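Local atomic coordinates of antibiotic biosynthesis monooxygenase (Rhodospirillum rubrum, PDB entry 4HL9), a protein that probably acts as a small monooxygenase of the antibiotic biosynthesis monooxygenase family, pairing as a dimer of compact alpha-beta subunits. Residues E35-D38 with I39-L43; E76-D80 with R81-D85. All coordinates share one frame; numbering follows the deposited sequence.

Contact 1 (E35-D38 with I39-L43); sequences EAID and IVLPL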
ATOM      1  N   GLU A  35      20.609  -7.146   9.079  1.00 19.98           N
ATOM      2  CA  GLU A  35      21.277  -8.409   9.472  1.00 21.65           C
ATOM      3  C   GLU A  35      20.353  -9.628   9.372  1.00 21.55           C
ATOM      4  O   GLU A  35      20.827 -10.757   9.217  1.00 21.58           O
ATOM      5  CB  GLU A  35      21.734  -8.360  10.947  1.00 22.08           C
ATOM      6  CG  GLU A  35      22.427  -7.131  11.414  1.00 26.87           C
ATOM      7  CD  GLU A  35      21.489  -6.076  11.990  1.00 28.00           C
ATOM      8  OE1 GLU A  35      21.025  -6.193  13.154  1.00 27.58           O
ATOM      9  OE2 GLU A  35      21.253  -5.097  11.273  1.00 29.62           O
ATOM     10  N   ALA A  36      19.040  -9.390   9.492  1.00 20.86           N
ATOM     11  CA  ALA A  36      18.046 -10.468   9.667  1.00 20.70           C
ATOM     12  C   ALA A  36      17.252 -10.846   8.412  1.00 21.11           C
ATOM     13  O   ALA A  36      16.414 -11.747   8.456  1.00 22.07           O
ATOM     14  CB  ALA A  36      17.084 -10.108  10.804  1.00 19.64           C
ATOM     15  N   ILE A  37      17.518 -10.167   7.294  1.00 21.12           N
ATOM     16  CA  ILE A  37      16.713 -10.301   6.088  1.00 20.65           C
ATOM     17  C   ILE A  37      16.687 -11.744   5.583  1.00 21.21           C
ATOM     18  O   ILE A  37      15.612 -12.266   5.239  1.00 19.27           O
ATOM     19  CB  ILE A  37      17.188  -9.292   4.977  1.00 20.66           C
ATOM     20  CG1 ILE A  37      16.765  -7.852   5.344  1.00 20.85           C
ATOM     21  CG2 ILE A  37      16.697  -9.721   3.601  1.00 19.38           C
ATOM     22  CD1 ILE A  37      17.619  -6.753   4.686  1.00 22.56           C
ATOM     23  N   ASP A  38      17.858 -12.389   5.543  1.00 21.55           N
ATOM     24  CA  ASP A  38      17.941 -13.775   5.069  1.00 22.88           C
ATOM     25  C   ASP A  38      17.212 -14.776   5.982  1.00 22.53           C
ATOM     26  O   ASP A  38      16.706 -15.783   5.518  1.00 22.65           O
ATOM     27  CB  ASP A  38      19.398 -14.202   4.816  1.00 24.26           C
ATOM     28  CG  ASP A  38      20.028 -13.447   3.637  1.00 28.07           C
ATOM     29  OD1 ASP A  38      19.284 -12.973   2.751  1.00 32.21           O
ATOM     30  OD2 ASP A  38      21.266 -13.304   3.606  1.00 33.43           O
ATOM     31  N   ILE A  39      17.161 -14.483   7.273  1.00 22.26           N
ATOM     32  CA  ILE A  39      16.385 -15.274   8.228  1.00 22.42           C
ATOM     33  C   ILE A  39      14.879 -15.168   7.929  1.00 22.10           C
ATOM     34  O   ILE A  39      14.163 -16.176   7.900  1.00 22.25           O
ATOM     35  CB  ILE A  39      16.676 -14.807   9.675  1.00 22.30           C
ATOM     36  CG1 ILE A  39      18.116 -15.184  10.077  1.00 23.14           C
ATOM     37  CG2 ILE A  39      15.668 -15.378  10.664  1.00 24.84           C
ATOM     38  CD1 ILE A  39      18.485 -14.692  11.482  1.00 22.52           C
ATOM     39  N   VAL A  40      14.404 -13.956   7.674  1.00 21.08           N
ATOM     40  CA  VAL A  40      12.943 -13.730   7.612  1.00 20.13           C
ATOM     41  C   VAL A  40      12.303 -14.040   6.257  1.00 19.82           C
ATOM     42  O   VAL A  40      11.117 -14.354   6.190  1.00 19.72           O
ATOM     43  CB  VAL A  40      12.526 -12.331   8.078  1.00 19.55           C
ATOM     44  CG1 VAL A  40      12.901 -12.100   9.547  1.00 19.40           C
ATOM     45  CG2 VAL A  40      13.074 -11.246   7.123  1.00 19.50           C
ATOM     46  N   LEU A  41      13.087 -13.967   5.185  1.00 18.77           N
ATOM     47  CA  LEU A  41      12.584 -14.275   3.861  1.00 19.17           C
ATOM     48  C   LEU A  41      11.798 -15.603   3.780  1.00 19.32           C
ATOM     49  O   LEU A  41      10.662 -15.579   3.319  1.00 18.71           O
ATOM     50  CB  LEU A  41      13.675 -14.138   2.783  1.00 19.50           C
ATOM     51  CG  LEU A  41      13.952 -12.671   2.388  1.00 19.73           C
ATOM     52  CD1 LEU A  41      15.258 -12.530   1.550  1.00 23.35           C
ATOM     53  CD2 LEU A  41      12.758 -12.098   1.601  1.00 22.07           C
ATOM     54  N   PRO A  42      12.373 -16.740   4.261  1.00 19.62           N
ATOM     55  CA  PRO A  42      11.633 -18.016   4.207  1.00 19.11           C
ATOM     56  C   PRO A  42      10.323 -17.990   5.001  1.00 19.16           C
ATOM     57  O   PRO A  42       9.373 -18.673   4.628  1.00 19.48           O
ATOM     58  CB  PRO A  42      12.602 -19.023   4.855  1.00 19.83           C
ATOM     59  CG  PRO A  42      13.961 -18.383   4.724  1.00 20.60           C
ATOM     60  CD  PRO A  42      13.706 -16.919   4.883  1.00 19.67           C
ATOM     61  N   LEU A  43      10.316 -17.244   6.102  1.00 18.14           N
ATOM     62  CA  LEU A  43       9.148 -17.053   6.956  1.00 19.16           C
ATOM     63  C   LEU A  43       8.056 -16.289   6.186  1.00 19.47           C
ATOM     64  O   LEU A  43       6.900 -16.715   6.145  1.00 18.41           O
ATOM     65  CB  LEU A  43       9.560 -16.269   8.206  1.00 18.58           C
ATOM     66  CG  LEU A  43      10.202 -16.969   9.412  1.00 21.73           C
ATOM     67  CD1 LEU A  43      10.922 -18.250   9.066  1.00 23.73           C
ATOM     68  CD2 LEU A  43      11.043 -16.034  10.289  1.00 21.40           C
TER
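The side chain of I37 lies beside that of L41, one helical turn further on, both pointing the same way. The touching atoms are the methyl branch CG2 of I37 and CD1 of L41, 3.8 Å apart. In I37 the longer CG1 arm stands beside the backbone N (chi1 -73°), which leaves CG2 anti to that N and on the side of L41. L41 also folds over the backbone of the earlier residue: its CG sits 3.3 Å from I37 O, whose carbonyl is at the same time taken by L41 N at 3.0 Å. Such i to i+4 pairing is the elementary pattern of an alpha-helix, met here in the first turn of helix 37-52, which belongs to the ferredoxin-like alpha-beta fold of the family. A36 O receives V40 N at 3.1 Å, nearly in line with its C=O bond, while V40 N leans only weakly on I37 O. V40 lays its two methyls against the same carbonyls, CG2 coming within 3.3 Å of I37 O. The pattern breaks at P42, which has no N-H to offer D38 O; its ring carbon CD occupies that place instead, at 3.3 Å, and the helix kinks. Around the turn, A36, I39 and V40 rest on H103, whereas I37 touches P69. L41 also packs on V116 of the second subunit, and L43 reaches L99 and I100 on helix 91-101.

Contact 2 (E76-D80 with R81-D85); sequences EEWPD and RAALD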
ATOM      1  N   GLU A  76      -3.175  -6.372   0.898  1.00 14.68           N
ATOM      2  CA  GLU A  76      -4.116  -7.452   1.165  1.00 15.40           C
ATOM      3  C   GLU A  76      -5.524  -6.968   0.830  1.00 15.92           C
ATOM      4  O   GLU A  76      -5.822  -5.779   0.896  1.00 13.65           O
ATOM      5  CB  GLU A  76      -4.048  -7.912   2.645  1.00 16.42           C
ATOM      6  CG  GLU A  76      -2.690  -7.688   3.375  1.00 16.90           C
ATOM      7  CD  GLU A  76      -2.708  -8.004   4.907  1.00 21.71           C
ATOM      8  OE1 GLU A  76      -3.771  -8.359   5.474  1.00 17.98           O
ATOM      9  OE2 GLU A  76      -1.621  -7.925   5.548  1.00 20.13           O
ATOM     10  N   GLU A  77      -6.372  -7.911   0.453  1.00 17.44           N
ATOM     11  CA  GLU A  77      -7.777  -7.617   0.266  1.00 19.11           C
ATOM     12  C   GLU A  77      -8.557  -8.723   0.969  1.00 19.14           C
ATOM     13  O   GLU A  77      -8.282  -9.921   0.780  1.00 20.00           O
ATOM     14  CB  GLU A  77      -8.094  -7.524  -1.234  1.00 19.69           C
ATOM     15  CG  GLU A  77      -9.476  -7.028  -1.575  1.00 23.22           C
ATOM     16  CD  GLU A  77      -9.625  -6.675  -3.050  1.00 29.88           C
ATOM     17  OE1 GLU A  77      -8.811  -7.140  -3.884  1.00 34.20           O
ATOM     18  OE2 GLU A  77     -10.573  -5.941  -3.382  1.00 33.75           O
ATOM     19  N   TRP A  78      -9.491  -8.299   1.814  1.00 19.14           N
ATOM     20  CA  TRP A  78     -10.350  -9.202   2.575  1.00 19.18           C
ATOM     21  C   TRP A  78     -11.830  -8.842   2.308  1.00 19.12           C
ATOM     22  O   TRP A  78     -12.122  -7.691   2.002  1.00 18.21           O
ATOM     23  CB  TRP A  78     -10.027  -9.077   4.066  1.00 19.40           C
ATOM     24  CG  TRP A  78      -8.586  -9.407   4.365  1.00 19.54           C
ATOM     25  CD1 TRP A  78      -7.561  -8.524   4.519  1.00 21.43           C
ATOM     26  CD2 TRP A  78      -8.027 -10.709   4.518  1.00 19.09           C
ATOM     27  NE1 TRP A  78      -6.384  -9.196   4.770  1.00 21.58           N
ATOM     28  CE2 TRP A  78      -6.639 -10.542   4.765  1.00 21.28           C
ATOM     29  CE3 TRP A  78      -8.555 -12.005   4.462  1.00 20.06           C
ATOM     30  CZ2 TRP A  78      -5.778 -11.621   4.967  1.00 21.97           C
ATOM     31  CZ3 TRP A  78      -7.702 -13.091   4.673  1.00 20.52           C
ATOM     32  CH2 TRP A  78      -6.315 -12.885   4.907  1.00 21.21           C
ATOM     33  N   PRO A  79     -12.760  -9.818   2.442  1.00 19.82           N
ATOM     34  CA  PRO A  79     -14.216  -9.496   2.338  1.00 20.57           C
ATOM     35  C   PRO A  79     -14.698  -8.470   3.374  1.00 21.03           C
ATOM     36  O   PRO A  79     -15.515  -7.588   3.061  1.00 21.18           O
ATOM     37  CB  PRO A  79     -14.899 -10.851   2.617  1.00 21.21           C
ATOM     38  CG  PRO A  79     -13.878 -11.870   2.354  1.00 21.07           C
ATOM     39  CD  PRO A  79     -12.525 -11.265   2.551  1.00 19.41           C
ATOM     40  N   ASP A  80     -14.199  -8.591   4.604  1.00 21.40           N
ATOM     41  CA  ASP A  80     -14.549  -7.685   5.683  1.00 22.04           C
ATOM     42  C   ASP A  80     -13.565  -7.872   6.826  1.00 21.85           C
ATOM     43  O   ASP A  80     -12.661  -8.699   6.739  1.00 20.94           O
ATOM     44  CB  ASP A  80     -16.013  -7.916   6.171  1.00 23.53           C
ATOM     45  CG  ASP A  80     -16.277  -9.348   6.639  1.00 25.96           C
ATOM     46  OD1 ASP A  80     -15.354 -10.195   6.655  1.00 27.76           O
ATOM     47  OD2 ASP A  80     -17.444  -9.628   7.002  1.00 30.64           O
ATOM     48  N   ARG A  81     -13.779  -7.110   7.890  1.00 22.12           N
ATOM     49  CA  ARG A  81     -12.980  -7.164   9.090  1.00 22.97           C
ATOM     50  C   ARG A  81     -12.961  -8.529   9.780  1.00 23.01           C
ATOM     51  O   ARG A  81     -11.924  -8.957  10.287  1.00 22.51           O
ATOM     52  CB  ARG A  81     -13.460  -6.087  10.053  1.00 23.65           C
ATOM     53  CG  ARG A  81     -12.620  -5.964  11.303  1.00 26.28           C
ATOM     54  CD  ARG A  81     -11.133  -5.814  10.968  1.00 30.86           C
ATOM     55  NE  ARG A  81     -10.298  -5.898  12.162  1.00 31.86           N
ATOM     56  CZ  ARG A  81     -10.100  -4.886  13.002  1.00 33.50           C
ATOM     57  NH1 ARG A  81     -10.676  -3.716  12.781  1.00 33.39           N
ATOM     58  NH2 ARG A  81      -9.325  -5.049  14.065  1.00 34.64           N
ATOM     59  N   ALA A  82     -14.112  -9.205   9.790  1.00 22.72           N
ATOM     60  CA  ALA A  82     -14.226 -10.552  10.367  1.00 22.76           C
ATOM     61  C   ALA A  82     -13.278 -11.553   9.704  1.00 21.75           C
ATOM     62  O   ALA A  82     -12.648 -12.389  10.377  1.00 21.35           O
ATOM     63  CB  ALA A  82     -15.708 -11.047  10.276  1.00 23.15           C
ATOM     64  N   ALA A  83     -13.166 -11.473   8.387  1.00 20.78           N
ATOM     65  CA  ALA A  83     -12.236 -12.354   7.674  1.00 20.60           C
ATOM     66  C   ALA A  83     -10.781 -11.985   8.053  1.00 20.63           C
ATOM     67  O   ALA A  83      -9.922 -12.855   8.137  1.00 19.85           O
ATOM     68  CB  ALA A  83     -12.466 -12.290   6.163  1.00 20.52           C
ATOM     69  N   LEU A  84     -10.523 -10.701   8.297  1.00 21.34           N
ATOM     70  CA  LEU A  84      -9.177 -10.297   8.768  1.00 21.81           C
ATOM     71  C   LEU A  84      -8.898 -10.819  10.193  1.00 22.23           C
ATOM     72  O   LEU A  84      -7.786 -11.237  10.506  1.00 21.13           O
ATOM     73  CB  LEU A  84      -8.989  -8.772   8.719  1.00 21.31           C
ATOM     74  CG  LEU A  84      -7.624  -8.215   9.186  1.00 23.06           C
ATOM     75  CD1 LEU A  84      -6.488  -8.671   8.268  1.00 23.28           C
ATOM     76  CD2 LEU A  84      -7.659  -6.699   9.275  1.00 22.31           C
ATOM     77  N   ASP A  85      -9.917 -10.819  11.052  1.00 23.27           N
ATOM     78  CA  ASP A  85      -9.751 -11.371  12.405  1.00 23.75           C
ATOM     79  C   ASP A  85      -9.397 -12.868  12.378  1.00 23.17           C
ATOM     80  O   ASP A  85      -8.632 -13.355  13.228  1.00 23.42           O
ATOM     81  CB  ASP A  85     -11.012 -11.113  13.248  1.00 25.37           C
ATOM     82  CG  ASP A  85     -11.259  -9.634  13.504  1.00 28.00           C
ATOM     83  OD1 ASP A  85     -10.288  -8.841  13.474  1.00 32.36           O
ATOM     84  OD2 ASP A  85     -12.438  -9.252  13.747  1.00 32.45           O
TER
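E76 comes first, its OE1 lying 3.9 Å from L84 CD1 where the two side chains cross at about a right angle. The same OE1 accepts from W78 NE1 at 2.8 Å. That bond is nearly straight (166°), lies in the ring plane and uses the anti lone pair of the carboxylate, which helps hold the indole in its rotation. Over one face of the W78 ring comes L84 CD1, a CH-pi contact 3.9 Å from the centroid of the five-membered ring; with CG anti to the backbone N (chi1 180°), L84 delivers this methyl crosswise to the ring. P79 follows, its CD against A83 CB at 3.8 Å. D80 then acts as N-cap: chi1 of 57° places CG between the backbone N and the carbonyl carbon, bringing OD1 to A83 N, which meets it at 3.1 Å from above the carboxylate plane. D80 O adds only weak bonds to the N-H groups of A83 and L84. Within the helix, R81 NE and D85 OD1, one turn apart, form a salt bridge at 3.2 Å. Strand 71-78 thus turns into the short helix 81-86, with W78 and L84 leaning on strand 24-32, and R81 and L84 on L112 of strand 104-115.

How the contacts relate
Contacts 1 and 2 illustrate two beginnings of a helix within one small fold. They lie on opposite sides of the chain's centre, with their own centres about 26 Å apart and their nearest atoms about 12 Å apart, so neither touches the other. In 35-43 the backbone carbonyls of A36 and I37 take the N-H groups of V40 and L41, and a proline soon interrupts the pattern; in 76-85 an aspartate side chain caps the start and the preceding strand supplies an aromatic platform. Contact 1 also reaches the second subunit, whereas contact 2 stays within its own chain. Both relate to strand 24-32 differently: contact 1 comes just after it in the chain, while contact 2 packs side chains on it and on strand 104-115.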